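Local coordinates for putative capsid protein of prophage (Escherichia coli CFT073, PDB 3BQW), which probably forms part of a phage shell as a major capsid protein of the phage capsid protein E family, although its function has not been established directly, at residues F27-T32 with R135-A140; P37-F42 with Q310-P315; Q45-D50 with L292-A297; I82-M87 with H332-P337. One frame throughout, in Å; residues are numbered along the deposited sequence.

Overall arrangement
Contacts 1, 3 and 4 are buried, whereas contact 2 lies at the surface; contact 1 sits almost at the centre of the chain. Contacts 2, 3 and 4 share one mixed sheet: strands 38-41 and 292-295 are neighbours in it, and strand 327-338 pairs with both 292-295 and 314-319. Contact 1 instead joins helix 30-35 to the long helix 113-146, whose Val136 and Leu139 pack against Pro335 and Pro337 of contact 4. Chemistry follows place: a buried carboxylate grips a helix start in contact 1, apolar packing with a water fills contact 3, a backbone bridge leads contact 4, and a side-chain amide closes contact 2.

Contact 1. Residues F27-T32 with R135-A140; sequences FSPLFT and RVEWLA
Glu137 reaches from the long helix 113-146 to the start of helix 30-35, where both of its carboxylate oxygens meet the backbone of Phe31 and Thr32. The chain leaves with CG anti to the backbone N and then bends at the next bond (chi2 74°), which turns the carboxylate across the helix start. Glu137 OE2 accepts from Phe31 N at 2.9 Å, with an angle of 157° at the hydrogen, and Glu137 OE1 accepts from Thr32 N, also at 2.9 Å; each oxygen uses its syn lone pair. Thr32 OG1 adds a third bond, donating to Glu137 OE1 at 2.9 Å almost in line with the C-O bond. The Phe31 side chain crosses the acid at about a right angle, its ring plane turned 70° from the carboxylate, and Glu137 OE2 lies at the ring's edge, near its plane. Pro29, at the N-cap position, lies alongside the acid but points the opposite way, its CB 3.3 Å from Glu137 CD. Beyond the acid, Ala140 CB approaches Phe31 CB at 4.1 Å, while Tyr262 meets the Phe31 ring edge-to-face and makes a weak hydrogen bond to the acid. Three bonds thus fix the rotation of a buried carboxylate, and the first-turn N-H groups, at the positive end of the helix dipole, would probably favour its ionised form.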
loop_
_atom_site.group_PDB
_atom_site.type_symbol
_atom_site.label_atom_id
_atom_site.label_comp_id
_atom_site.label_asym_id
_atom_site.label_seq_id
_atom_site.Cartn_x
_atom_site.Cartn_y
_atom_site.Cartn_z
ATOM N N PHE A 27 -2.920 -10.417 4.634
ATOM C CA PHE A 27 -3.621 -9.163 4.358
ATOM C C PHE A 27 -2.659 -8.041 4.010
ATOM O O PHE A 27 -1.502 -8.063 4.397
ATOM C CB PHE A 27 -4.469 -8.734 5.561
ATOM C CG PHE A 27 -5.348 -9.825 6.099
ATOM C CD1 PHE A 27 -6.226 -10.490 5.266
ATOM C CD2 PHE A 27 -5.309 -10.171 7.437
ATOM C CE1 PHE A 27 -7.042 -11.514 5.752
ATOM C CE2 PHE A 27 -6.122 -11.184 7.932
ATOM C CZ PHE A 27 -6.990 -11.855 7.080
ATOM N N SER A 28 -3.185 -7.066 3.280
ATOM C CA SER A 28 -2.478 -5.857 2.873
ATOM C C SER A 28 -3.341 -4.627 3.165
ATOM O O SER A 28 -4.557 -4.730 3.348
ATOM C CB SER A 28 -2.186 -5.886 1.367
ATOM O OG SER A 28 -1.285 -6.917 1.061
ATOM N N PRO A 29 -2.714 -3.450 3.224
ATOM C CA PRO A 29 -3.455 -2.228 3.468
ATOM C C PRO A 29 -4.566 -1.950 2.445
ATOM O O PRO A 29 -4.664 -2.614 1.395
ATOM C CB PRO A 29 -2.361 -1.171 3.409
ATOM C CG PRO A 29 -1.167 -1.868 3.754
ATOM C CD PRO A 29 -1.275 -3.193 3.152
ATOM N N LEU A 30 -5.396 -0.972 2.760
ATOM C CA LEU A 30 -6.664 -0.770 2.064
ATOM C C LEU A 30 -6.582 -0.483 0.551
ATOM O O LEU A 30 -7.258 -1.126 -0.220
ATOM C CB LEU A 30 -7.458 0.342 2.749
ATOM C CG LEU A 30 -8.881 0.591 2.205
ATOM C CD1 LEU A 30 -9.768 -0.558 2.512
ATOM C CD2 LEU A 30 -9.443 1.928 2.715
ATOM N N PHE A 31 -5.808 0.520 0.143
ATOM C CA PHE A 31 -5.718 0.887 -1.281
ATOM C C PHE A 31 -5.147 -0.260 -2.104
ATOM O O PHE A 31 -5.665 -0.571 -3.185
ATOM C CB PHE A 31 -4.921 2.162 -1.473
ATOM C CG PHE A 31 -5.710 3.410 -1.195
ATOM C CD1 PHE A 31 -6.094 3.745 0.111
ATOM C CD2 PHE A 31 -6.107 4.246 -2.238
ATOM C CE1 PHE A 31 -6.829 4.922 0.370
ATOM C CE2 PHE A 31 -6.854 5.419 -1.981
ATOM C CZ PHE A 31 -7.205 5.751 -0.675
ATOM N N THR A 32 -4.135 -0.937 -1.550
ATOM C CA THR A 32 -3.598 -2.120 -2.169
ATOM C C THR A 32 -4.686 -3.188 -2.367
ATOM O O THR A 32 -4.857 -3.744 -3.478
ATOM C CB THR A 32 -2.457 -2.683 -1.366
ATOM O OG1 THR A 32 -1.444 -1.668 -1.211
ATOM C CG2 THR A 32 -1.885 -3.932 -2.066
ATOM N N ARG A 135 5.390 0.599 2.068
ATOM C CA ARG A 135 5.893 1.276 0.867
ATOM C C ARG A 135 4.954 1.082 -0.308
ATOM O O ARG A 135 4.678 2.015 -1.038
ATOM C CB ARG A 135 7.308 0.804 0.510
ATOM C CG ARG A 135 7.815 1.258 -0.901
ATOM C CD ARG A 135 8.451 2.589 -0.837
ATOM N NE ARG A 135 9.525 2.510 0.134
ATOM C CZ ARG A 135 10.092 3.537 0.754
ATOM N NH1 ARG A 135 9.715 4.805 0.497
ATOM N NH2 ARG A 135 11.065 3.276 1.643
ATOM N N VAL A 136 4.469 -0.129 -0.500
ATOM C CA VAL A 136 3.532 -0.392 -1.562
ATOM C C VAL A 136 2.244 0.435 -1.418
ATOM O O VAL A 136 1.729 0.939 -2.421
ATOM C CB VAL A 136 3.213 -1.905 -1.676
ATOM C CG1 VAL A 136 2.081 -2.161 -2.646
ATOM C CG2 VAL A 136 4.436 -2.668 -2.119
ATOM N N GLU A 137 1.735 0.577 -0.194
ATOM C CA GLU A 137 0.489 1.325 0.051
ATOM C C GLU A 137 0.697 2.793 -0.198
ATOM O O GLU A 137 -0.202 3.456 -0.725
ATOM C CB GLU A 137 -0.032 1.105 1.482
ATOM C CG GLU A 137 -1.299 1.868 1.888
ATOM C CD GLU A 137 -2.579 1.328 1.270
ATOM O OE1 GLU A 137 -2.505 0.449 0.390
ATOM O OE2 GLU A 137 -3.688 1.825 1.623
ATOM N N TRP A 138 1.865 3.297 0.198
ATOM C CA TRP A 138 2.263 4.667 -0.058
ATOM C C TRP A 138 2.270 4.928 -1.562
ATOM O O TRP A 138 1.701 5.890 -2.030
ATOM C CB TRP A 138 3.649 4.926 0.544
ATOM C CG TRP A 138 4.176 6.287 0.318
ATOM C CD1 TRP A 138 3.708 7.455 0.874
ATOM C CD2 TRP A 138 5.281 6.656 -0.517
ATOM N NE1 TRP A 138 4.444 8.513 0.424
ATOM C CE2 TRP A 138 5.422 8.052 -0.427
ATOM C CE3 TRP A 138 6.160 5.937 -1.347
ATOM C CZ2 TRP A 138 6.428 8.756 -1.125
ATOM C CZ3 TRP A 138 7.163 6.619 -2.027
ATOM C CH2 TRP A 138 7.276 8.024 -1.931
ATOM N N LEU A 139 2.910 4.027 -2.310
ATOM C CA LEU A 139 2.919 4.102 -3.746
ATOM C C LEU A 139 1.497 4.018 -4.317
ATOM O O LEU A 139 1.179 4.754 -5.213
ATOM C CB LEU A 139 3.808 2.997 -4.332
ATOM C CG LEU A 139 5.318 3.199 -4.187
ATOM C CD1 LEU A 139 6.086 1.935 -4.632
ATOM C CD2 LEU A 139 5.777 4.406 -4.936
ATOM N N ALA A 140 0.658 3.125 -3.793
ATOM C CA ALA A 140 -0.737 2.968 -4.239
ATOM C C ALA A 140 -1.596 4.238 -4.041
ATOM O O ALA A 140 -2.283 4.706 -4.969
ATOM C CB ALA A 140 -1.390 1.768 -3.518
#

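Contact 2. Residues P37-F42 with Q310-P315; sequences PNVATF and QNMFYP
Thr41 and Phe42 run past Gln310 and Met312 in a roughly antiparallel sense, the directions of 39-42 and 310-312 being 145° apart, with Phe42 CA 5.8 Å from Gln310 CA. The only direct hydrogen bond between the two segments comes from a side chain: Gln310 NE2 donates to Thr41 O at 2.7 Å. It reaches that oxygen from above, 51° out of the carbonyl plane, while the oxygen itself lies close to the plane of the amide. Gln310 gets there by extending its chain beyond CG and crossing the Thr41 side chain at about a right angle, with Gln310 CG 3.5 Å from Thr41 OG1. The methyl branch of Thr41 points back toward Val39, and its CG2 touches Met312 CG at 3.8 Å. Further along, Val39 CG1 meets Met312 SD at 4.0 Å, again with the side chains crossing. A water accepts from Asn311 N and lies 2.8 Å from Phe42 O, linking the two backbones where they do not pair directly. Ala40 and Phe42 meanwhile bond through their backbones to strand 292-295; within this chain strand 38-41 is thus an edge strand, paired in parallel with 292-295, its other side met by a loop leading into strand 314-319.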
loop_
_atom_site.group_PDB
_atom_site.type_symbol
_atom_site.label_atom_id
_atom_site.label_comp_id
_atom_site.label_asym_id
_atom_site.label_seq_id
_atom_site.Cartn_x
_atom_site.Cartn_y
_atom_site.Cartn_z
ATOM N N PRO A 37 -5.101 -5.440 -5.983
ATOM C CA PRO A 37 -5.107 -6.697 -5.226
ATOM C C PRO A 37 -4.399 -7.874 -5.893
ATOM O O PRO A 37 -4.010 -8.833 -5.207
ATOM C CB PRO A 37 -6.607 -7.011 -5.097
ATOM C CG PRO A 37 -7.186 -6.460 -6.332
ATOM C CD PRO A 37 -6.405 -5.195 -6.620
ATOM N N ASN A 38 -4.271 -7.828 -7.218
ATOM C CA ASN A 38 -3.590 -8.883 -7.957
ATOM C C ASN A 38 -2.072 -8.759 -7.864
ATOM O O ASN A 38 -1.522 -7.750 -7.360
ATOM C CB ASN A 38 -4.039 -8.868 -9.415
ATOM C CG ASN A 38 -5.548 -9.052 -9.550
ATOM O OD1 ASN A 38 -6.240 -8.263 -10.183
ATOM N ND2 ASN A 38 -6.054 -10.046 -8.891
ATOM N N VAL A 39 -1.407 -9.811 -8.327
ATOM C CA VAL A 39 0.029 -9.920 -8.245
ATOM C C VAL A 39 0.561 -10.478 -9.548
ATOM O O VAL A 39 -0.093 -11.313 -10.218
ATOM C CB VAL A 39 0.485 -10.803 -7.042
ATOM C CG1 VAL A 39 1.983 -11.219 -7.178
ATOM C CG2 VAL A 39 0.212 -10.076 -5.706
ATOM N N ALA A 40 1.721 -9.962 -9.936
ATOM C CA ALA A 40 2.492 -10.539 -11.001
ATOM C C ALA A 40 3.947 -10.482 -10.570
ATOM O O ALA A 40 4.440 -9.422 -10.169
ATOM C CB ALA A 40 2.261 -9.797 -12.343
ATOM N N THR A 41 4.626 -11.627 -10.635
ATOM C CA THR A 41 6.047 -11.697 -10.328
ATOM C C THR A 41 6.804 -11.885 -11.634
ATOM O O THR A 41 6.434 -12.732 -12.457
ATOM C CB THR A 41 6.371 -12.831 -9.335
ATOM O OG1 THR A 41 5.868 -14.073 -9.818
ATOM C CG2 THR A 41 5.764 -12.548 -7.957
ATOM N N PHE A 42 7.853 -11.090 -11.833
ATOM C CA PHE A 42 8.629 -11.142 -13.052
ATOM C C PHE A 42 9.949 -11.876 -12.832
ATOM O O PHE A 42 10.493 -11.872 -11.728
ATOM C CB PHE A 42 8.844 -9.715 -13.610
ATOM C CG PHE A 42 7.580 -9.083 -14.113
ATOM C CD1 PHE A 42 7.306 -9.036 -15.465
ATOM C CD2 PHE A 42 6.626 -8.606 -13.228
ATOM C CE1 PHE A 42 6.115 -8.487 -15.930
ATOM C CE2 PHE A 42 5.430 -8.072 -13.678
ATOM C CZ PHE A 42 5.175 -8.011 -15.031
ATOM N N GLN A 310 12.175 -15.336 -8.990
ATOM C CA GLN A 310 10.806 -14.989 -9.282
ATOM C C GLN A 310 10.016 -15.147 -8.015
ATOM O O GLN A 310 9.538 -16.224 -7.711
ATOM C CB GLN A 310 10.252 -15.844 -10.419
ATOM C CG GLN A 310 8.895 -15.397 -10.898
ATOM C CD GLN A 310 8.582 -15.800 -12.334
ATOM O OE1 GLN A 310 8.910 -16.897 -12.778
ATOM N NE2 GLN A 310 7.915 -14.901 -13.065
ATOM N N ASN A 311 9.874 -14.041 -7.283
ATOM C CA ASN A 311 9.346 -14.038 -5.919
ATOM C C ASN A 311 8.894 -12.652 -5.483
ATOM O O ASN A 311 9.569 -11.670 -5.784
ATOM C CB ASN A 311 10.457 -14.493 -4.953
ATOM C CG ASN A 311 10.341 -15.956 -4.559
ATOM O OD1 ASN A 311 9.268 -16.414 -4.167
ATOM N ND2 ASN A 311 11.448 -16.691 -4.658
ATOM N N MET A 312 7.777 -12.578 -4.753
ATOM C CA MET A 312 7.367 -11.341 -4.089
ATOM C C MET A 312 8.432 -10.954 -3.060
ATOM O O MET A 312 8.930 -9.825 -3.040
ATOM C CB MET A 312 6.015 -11.494 -3.401
ATOM C CG MET A 312 4.823 -11.850 -4.326
ATOM S SD MET A 312 3.254 -11.825 -3.428
ATOM C CE MET A 312 3.512 -13.195 -2.332
ATOM N N PHE A 313 8.800 -11.936 -2.242
ATOM C CA PHE A 313 9.715 -11.767 -1.107
ATOM C C PHE A 313 10.770 -12.836 -1.130
ATOM O O PHE A 313 10.509 -13.970 -1.531
ATOM C CB PHE A 313 8.960 -11.885 0.230
ATOM C CG PHE A 313 7.710 -11.065 0.284
ATOM C CD1 PHE A 313 7.777 -9.675 0.189
ATOM C CD2 PHE A 313 6.469 -11.677 0.430
ATOM C CE1 PHE A 313 6.616 -8.896 0.223
ATOM C CE2 PHE A 313 5.305 -10.920 0.465
ATOM C CZ PHE A 313 5.369 -9.529 0.359
ATOM N N TYR A 314 11.954 -12.477 -0.665
ATOM C CA TYR A 314 13.042 -13.419 -0.513
ATOM C C TYR A 314 13.778 -13.113 0.795
ATOM O O TYR A 314 14.554 -12.166 0.867
ATOM C CB TYR A 314 13.988 -13.347 -1.701
ATOM C CG TYR A 314 15.002 -14.427 -1.701
ATOM C CD1 TYR A 314 14.735 -15.654 -2.311
ATOM C CD2 TYR A 314 16.246 -14.240 -1.095
ATOM C CE1 TYR A 314 15.679 -16.668 -2.287
ATOM C CE2 TYR A 314 17.180 -15.225 -1.093
ATOM C CZ TYR A 314 16.896 -16.434 -1.684
ATOM O OH TYR A 314 17.842 -17.417 -1.679
ATOM N N PRO A 315 13.503 -13.914 1.832
ATOM C CA PRO A 315 14.098 -13.757 3.144
ATOM C C PRO A 315 15.431 -14.477 3.276
ATOM O O PRO A 315 15.644 -15.528 2.662
ATOM C CB PRO A 315 13.032 -14.349 4.060
ATOM C CG PRO A 315 12.471 -15.481 3.260
ATOM C CD PRO A 315 12.526 -15.016 1.815
HETATM O O HOH W 1 9.601 -11.676 -9.078
#

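Contact 3. Residues Q45-D50 with L292-A297; sequences QNIMLD and LVAYGA
Ile47 lays its CD1 over one face of the Tyr295-Gly296 peptide, 3.3 Å from Tyr295 C and 3.2 Å from Gly296 N, a tight fit for a methyl group. The Tyr295 ring takes no part in this, since its side chain sets off away from Ile47 and packs against Val39 and Thr41 of strand 38-41 and against Ser333 and Pro335. Within Ile47 the two branches divide the work: CG2 stands anti to the backbone N and touches Ala294 CB at 3.7 Å, while CG1, beside that N, carries CD1 up to the peptide. Ile47 belongs to the short antiparallel pair of strands 47-48 and 81-82, and this pair is thereby laid against strand 292-295 of the larger mixed sheet by side-chain packing, without a direct hydrogen bond between the segments. At the other end the backbones come closer, Gln45 CA lying 4.5 Å from Ala297 CA. Gly296 has no side chain, so Gln45 O can approach Gly296 CA to 3.5 Å in a weak CA-H...O contact. A water donates to both Gln45 O, at 2.7 Å, and Ala297 O, joining two carbonyls that could not bond to each other, and Ala297 CB rests 3.8 Å from Gln45 N.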
loop_
_atom_site.group_PDB
_atom_site.type_symbol
_atom_site.label_atom_id
_atom_site.label_comp_id
_atom_site.label_asym_id
_atom_site.label_seq_id
_atom_site.Cartn_x
_atom_site.Cartn_y
_atom_site.Cartn_z
ATOM N N GLN A 45 14.503 -8.302 -13.908
ATOM C CA GLN A 45 14.716 -7.275 -12.914
ATOM C C GLN A 45 13.669 -6.210 -13.046
ATOM O O GLN A 45 13.104 -5.771 -12.047
ATOM C CB GLN A 45 16.081 -6.644 -13.100
ATOM C CG GLN A 45 16.395 -5.571 -12.100
ATOM C CD GLN A 45 17.754 -4.936 -12.354
ATOM O OE1 GLN A 45 18.332 -5.098 -13.429
ATOM N NE2 GLN A 45 18.263 -4.206 -11.368
ATOM N N ASN A 46 13.439 -5.779 -14.286
ATOM C CA ASN A 46 12.439 -4.791 -14.581
ATOM C C ASN A 46 11.098 -5.410 -14.869
ATOM O O ASN A 46 11.004 -6.512 -15.387
ATOM C CB ASN A 46 12.864 -3.929 -15.770
ATOM C CG ASN A 46 14.138 -3.188 -15.503
ATOM O OD1 ASN A 46 14.985 -3.034 -16.374
ATOM N ND2 ASN A 46 14.296 -2.752 -14.280
ATOM N N ILE A 47 10.066 -4.650 -14.532
ATOM C CA ILE A 47 8.690 -4.998 -14.823
ATOM C C ILE A 47 8.451 -4.723 -16.301
ATOM O O ILE A 47 8.643 -3.598 -16.771
ATOM C CB ILE A 47 7.680 -4.164 -13.975
ATOM C CG1 ILE A 47 7.929 -4.314 -12.468
ATOM C CG2 ILE A 47 6.233 -4.533 -14.335
ATOM C CD1 ILE A 47 8.047 -5.720 -12.047
ATOM N N MET A 48 8.013 -5.759 -17.012
ATOM C CA MET A 48 7.712 -5.682 -18.415
ATOM C C MET A 48 6.197 -5.728 -18.655
ATOM O O MET A 48 5.622 -6.803 -18.799
ATOM C CB MET A 48 8.422 -6.827 -19.130
ATOM C CG MET A 48 9.945 -6.851 -18.905
ATOM S SD MET A 48 10.810 -5.300 -19.266
ATOM C CE MET A 48 12.370 -5.971 -19.814
ATOM N N LEU A 49 5.566 -4.559 -18.714
ATOM C CA LEU A 49 4.114 -4.454 -18.618
ATOM C C LEU A 49 3.394 -5.014 -19.844
ATOM O O LEU A 49 2.289 -5.527 -19.737
ATOM C CB LEU A 49 3.683 -3.004 -18.397
ATOM C CG LEU A 49 4.024 -2.322 -17.074
ATOM C CD1 LEU A 49 3.500 -0.850 -17.064
ATOM C CD2 LEU A 49 3.485 -3.109 -15.863
ATOM N N ASP A 50 4.057 -4.895 -20.989
ATOM C CA ASP A 50 3.642 -5.439 -22.280
ATOM C C ASP A 50 3.480 -6.964 -22.300
ATOM O O ASP A 50 2.884 -7.497 -23.228
ATOM C CB ASP A 50 4.696 -5.047 -23.338
ATOM C CG ASP A 50 6.134 -5.442 -22.904
ATOM O OD1 ASP A 50 6.606 -4.946 -21.843
ATOM O OD2 ASP A 50 6.785 -6.274 -23.591
ATOM N N LEU A 292 -2.753 -4.284 -10.075
ATOM C CA LEU A 292 -1.870 -5.261 -9.429
ATOM C C LEU A 292 -0.692 -4.619 -8.750
ATOM O O LEU A 292 -0.437 -3.428 -8.898
ATOM C CB LEU A 292 -1.371 -6.307 -10.450
ATOM C CG LEU A 292 -0.402 -5.774 -11.526
ATOM C CD1 LEU A 292 0.527 -6.817 -12.020
ATOM C CD2 LEU A 292 -1.195 -5.197 -12.672
ATOM N N VAL A 293 0.007 -5.425 -7.955
ATOM C CA VAL A 293 1.354 -5.084 -7.520
ATOM C C VAL A 293 2.242 -6.001 -8.324
ATOM O O VAL A 293 2.112 -7.225 -8.281
ATOM C CB VAL A 293 1.584 -5.191 -5.970
ATOM C CG1 VAL A 293 3.027 -4.793 -5.605
ATOM C CG2 VAL A 293 0.609 -4.280 -5.219
ATOM N N ALA A 294 3.110 -5.383 -9.114
ATOM C CA ALA A 294 4.060 -6.090 -9.945
ATOM C C ALA A 294 5.356 -6.185 -9.172
ATOM O O ALA A 294 5.793 -5.216 -8.543
ATOM C CB ALA A 294 4.272 -5.354 -11.276
ATOM N N TYR A 295 5.977 -7.354 -9.218
ATOM C CA TYR A 295 7.252 -7.580 -8.519
ATOM C C TYR A 295 8.363 -7.872 -9.534
ATOM O O TYR A 295 8.248 -8.795 -10.343
ATOM C CB TYR A 295 7.112 -8.734 -7.530
ATOM C CG TYR A 295 6.197 -8.404 -6.382
ATOM C CD1 TYR A 295 6.707 -8.005 -5.147
ATOM C CD2 TYR A 295 4.803 -8.475 -6.533
ATOM C CE1 TYR A 295 5.837 -7.675 -4.077
ATOM C CE2 TYR A 295 3.954 -8.181 -5.482
ATOM C CZ TYR A 295 4.476 -7.775 -4.255
ATOM O OH TYR A 295 3.612 -7.458 -3.223
ATOM N N GLY A 296 9.432 -7.085 -9.487
ATOM C CA GLY A 296 10.585 -7.364 -10.296
ATOM C C GLY A 296 11.300 -8.541 -9.689
ATOM O O GLY A 296 11.054 -8.889 -8.538
ATOM N N ALA A 297 12.179 -9.156 -10.467
ATOM C CA ALA A 297 12.998 -10.282 -9.980
ATOM C C ALA A 297 13.859 -9.923 -8.768
ATOM O O ALA A 297 14.393 -8.819 -8.656
ATOM C CB ALA A 297 13.905 -10.853 -11.103
HETATM O O HOH W 2 14.140 -6.154 -9.535
#

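Contact 4. Residues I82-M87 with H332-P337; sequences IKPGYM and HSAPQP
Met87 and Ser333 form a single antiparallel bridge as a hydrogen-bonded pair: Met87 N donates to Ser333 O at 2.8 Å, and Ser333 N donates back to Met87 O at 2.9 Å. Next to the bridge, Ala334 CB is met by two side chains, 3.8 Å from Pro84 CG and 3.8 Å from Tyr86 CD1. Tyr86 starts with CG anti to its backbone N (chi1 -160°), a setting that swings the ring back across the contact and places one face over Ser333 O. Its hydroxyl bonds to Met299 N, which helps to hold the ring. Where the chains part, two waters fill in: one accepts from Gly85 N and lies 2.8 Å from Pro335 O, and the other lies 2.6 Å from Gly85 O. Gln336 OE1 is 2.7 Å from the first of these. The same amide is steadied by Gln336 NE2, which donates to a lone pair of Pro337 O. Outside this shell, Ala334 and Gln336 bond through their backbones to Gly296 and Ala294, and His332 to Tyr314. Strand 327-338 thus has its sheet neighbours alongside, while Ile132, Val136 and Leu139 of helix 113-146 pack on the face bearing Ser333, Pro335 and Pro337, an arrangement that probably corresponds to the long spine helix packed on a sheet in HK97-type capsid folds.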
loop_
_atom_site.group_PDB
_atom_site.type_symbol
_atom_site.label_atom_id
_atom_site.label_comp_id
_atom_site.label_asym_id
_atom_site.label_seq_id
_atom_site.Cartn_x
_atom_site.Cartn_y
_atom_site.Cartn_z
ATOM N N ILE A 82 9.358 -0.797 -16.636
ATOM C CA ILE A 82 9.373 -0.045 -15.388
ATOM C C ILE A 82 10.434 -0.641 -14.462
ATOM O O ILE A 82 10.446 -1.840 -14.225
ATOM C CB ILE A 82 7.998 -0.117 -14.667
ATOM C CG1 ILE A 82 6.857 0.358 -15.582
ATOM C CG2 ILE A 82 8.034 0.653 -13.328
ATOM C CD1 ILE A 82 6.831 1.812 -15.871
ATOM N N LYS A 83 11.313 0.197 -13.931
ATOM C CA LYS A 83 12.319 -0.242 -12.970
ATOM C C LYS A 83 11.748 -0.072 -11.555
ATOM O O LYS A 83 11.462 1.023 -11.133
ATOM C CB LYS A 83 13.623 0.545 -13.174
ATOM C CG LYS A 83 14.800 0.160 -12.226
ATOM C CD LYS A 83 15.433 -1.253 -12.437
ATOM C CE LYS A 83 16.005 -1.854 -11.133
ATOM N NZ LYS A 83 15.108 -1.766 -9.862
ATOM N N PRO A 84 11.489 -1.179 -10.844
ATOM C CA PRO A 84 10.951 -1.031 -9.487
ATOM C C PRO A 84 11.980 -0.563 -8.443
ATOM O O PRO A 84 13.167 -0.724 -8.633
ATOM C CB PRO A 84 10.453 -2.429 -9.171
ATOM C CG PRO A 84 11.402 -3.317 -9.931
ATOM C CD PRO A 84 11.626 -2.595 -11.232
ATOM N N GLY A 85 11.500 0.042 -7.363
ATOM C CA GLY A 85 12.338 0.364 -6.224
ATOM C C GLY A 85 12.678 -0.927 -5.492
ATOM O O GLY A 85 11.797 -1.595 -4.971
ATOM N N TYR A 86 13.954 -1.283 -5.473
ATOM C CA TYR A 86 14.401 -2.493 -4.819
ATOM C C TYR A 86 14.556 -2.252 -3.332
ATOM O O TYR A 86 15.193 -1.281 -2.909
ATOM C CB TYR A 86 15.720 -2.974 -5.407
ATOM C CG TYR A 86 16.007 -4.415 -5.130
ATOM C CD1 TYR A 86 15.546 -5.400 -5.989
ATOM C CD2 TYR A 86 16.777 -4.801 -4.018
ATOM C CE1 TYR A 86 15.818 -6.716 -5.758
ATOM C CE2 TYR A 86 17.053 -6.133 -3.774
ATOM C CZ TYR A 86 16.575 -7.090 -4.652
ATOM O OH TYR A 86 16.832 -8.434 -4.472
ATOM N N MET A 87 13.960 -3.147 -2.549
ATOM C CA MET A 87 13.972 -3.069 -1.104
ATOM C C MET A 87 14.648 -4.308 -0.506
ATOM O O MET A 87 14.492 -5.449 -1.005
ATOM C CB MET A 87 12.528 -2.966 -0.583
ATOM C CG MET A 87 11.671 -1.829 -1.122
ATOM S SD MET A 87 10.003 -1.798 -0.337
ATOM C CE MET A 87 10.556 -1.121 1.183
ATOM N N HIS A 332 14.248 -9.333 0.771
ATOM C CA HIS A 332 14.287 -8.686 -0.536
ATOM C C HIS A 332 12.908 -8.631 -1.178
ATOM O O HIS A 332 12.145 -9.584 -1.112
ATOM C CB HIS A 332 15.228 -9.454 -1.473
ATOM C CG HIS A 332 16.670 -9.342 -1.101
ATOM N ND1 HIS A 332 17.163 -9.788 0.103
ATOM C CD2 HIS A 332 17.723 -8.823 -1.768
ATOM C CE1 HIS A 332 18.462 -9.561 0.156
ATOM N NE2 HIS A 332 18.823 -8.958 -0.961
ATOM N N SER A 333 12.605 -7.501 -1.806
ATOM C CA SER A 333 11.364 -7.308 -2.590
ATOM C C SER A 333 11.487 -6.098 -3.532
ATOM O O SER A 333 12.135 -5.111 -3.191
ATOM C CB SER A 333 10.167 -7.091 -1.657
ATOM O OG SER A 333 8.940 -7.256 -2.343
ATOM N N ALA A 334 10.836 -6.175 -4.693
ATOM C CA ALA A 334 10.866 -5.090 -5.693
ATOM C C ALA A 334 9.467 -4.848 -6.246
ATOM O O ALA A 334 9.226 -5.054 -7.417
ATOM C CB ALA A 334 11.868 -5.422 -6.837
ATOM N N PRO A 335 8.547 -4.395 -5.391
ATOM C CA PRO A 335 7.154 -4.149 -5.752
ATOM C C PRO A 335 6.892 -2.794 -6.394
ATOM O O PRO A 335 7.548 -1.794 -6.062
ATOM C CB PRO A 335 6.440 -4.213 -4.406
ATOM C CG PRO A 335 7.449 -3.658 -3.442
ATOM C CD PRO A 335 8.790 -4.099 -3.959
ATOM N N GLN A 336 5.911 -2.782 -7.299
ATOM C CA GLN A 336 5.399 -1.563 -7.916
ATOM C C GLN A 336 3.912 -1.750 -8.234
ATOM O O GLN A 336 3.564 -2.657 -8.993
ATOM C CB GLN A 336 6.130 -1.301 -9.234
ATOM C CG GLN A 336 5.637 -0.063 -9.999
ATOM C CD GLN A 336 5.681 1.202 -9.164
ATOM O OE1 GLN A 336 6.705 1.499 -8.541
ATOM N NE2 GLN A 336 4.573 1.961 -9.147
ATOM N N PRO A 337 3.029 -0.942 -7.615
ATOM C CA PRO A 337 1.617 -0.947 -7.987
ATOM C C PRO A 337 1.384 -0.480 -9.434
ATOM O O PRO A 337 2.018 0.460 -9.904
ATOM C CB PRO A 337 0.962 0.013 -6.985
ATOM C CG PRO A 337 1.956 0.276 -5.974
ATOM C CD PRO A 337 3.295 -0.062 -6.470
HETATM O O HOH W 3 8.729 0.596 -7.012
HETATM O O HOH W 4 9.475 -0.774 -4.182
#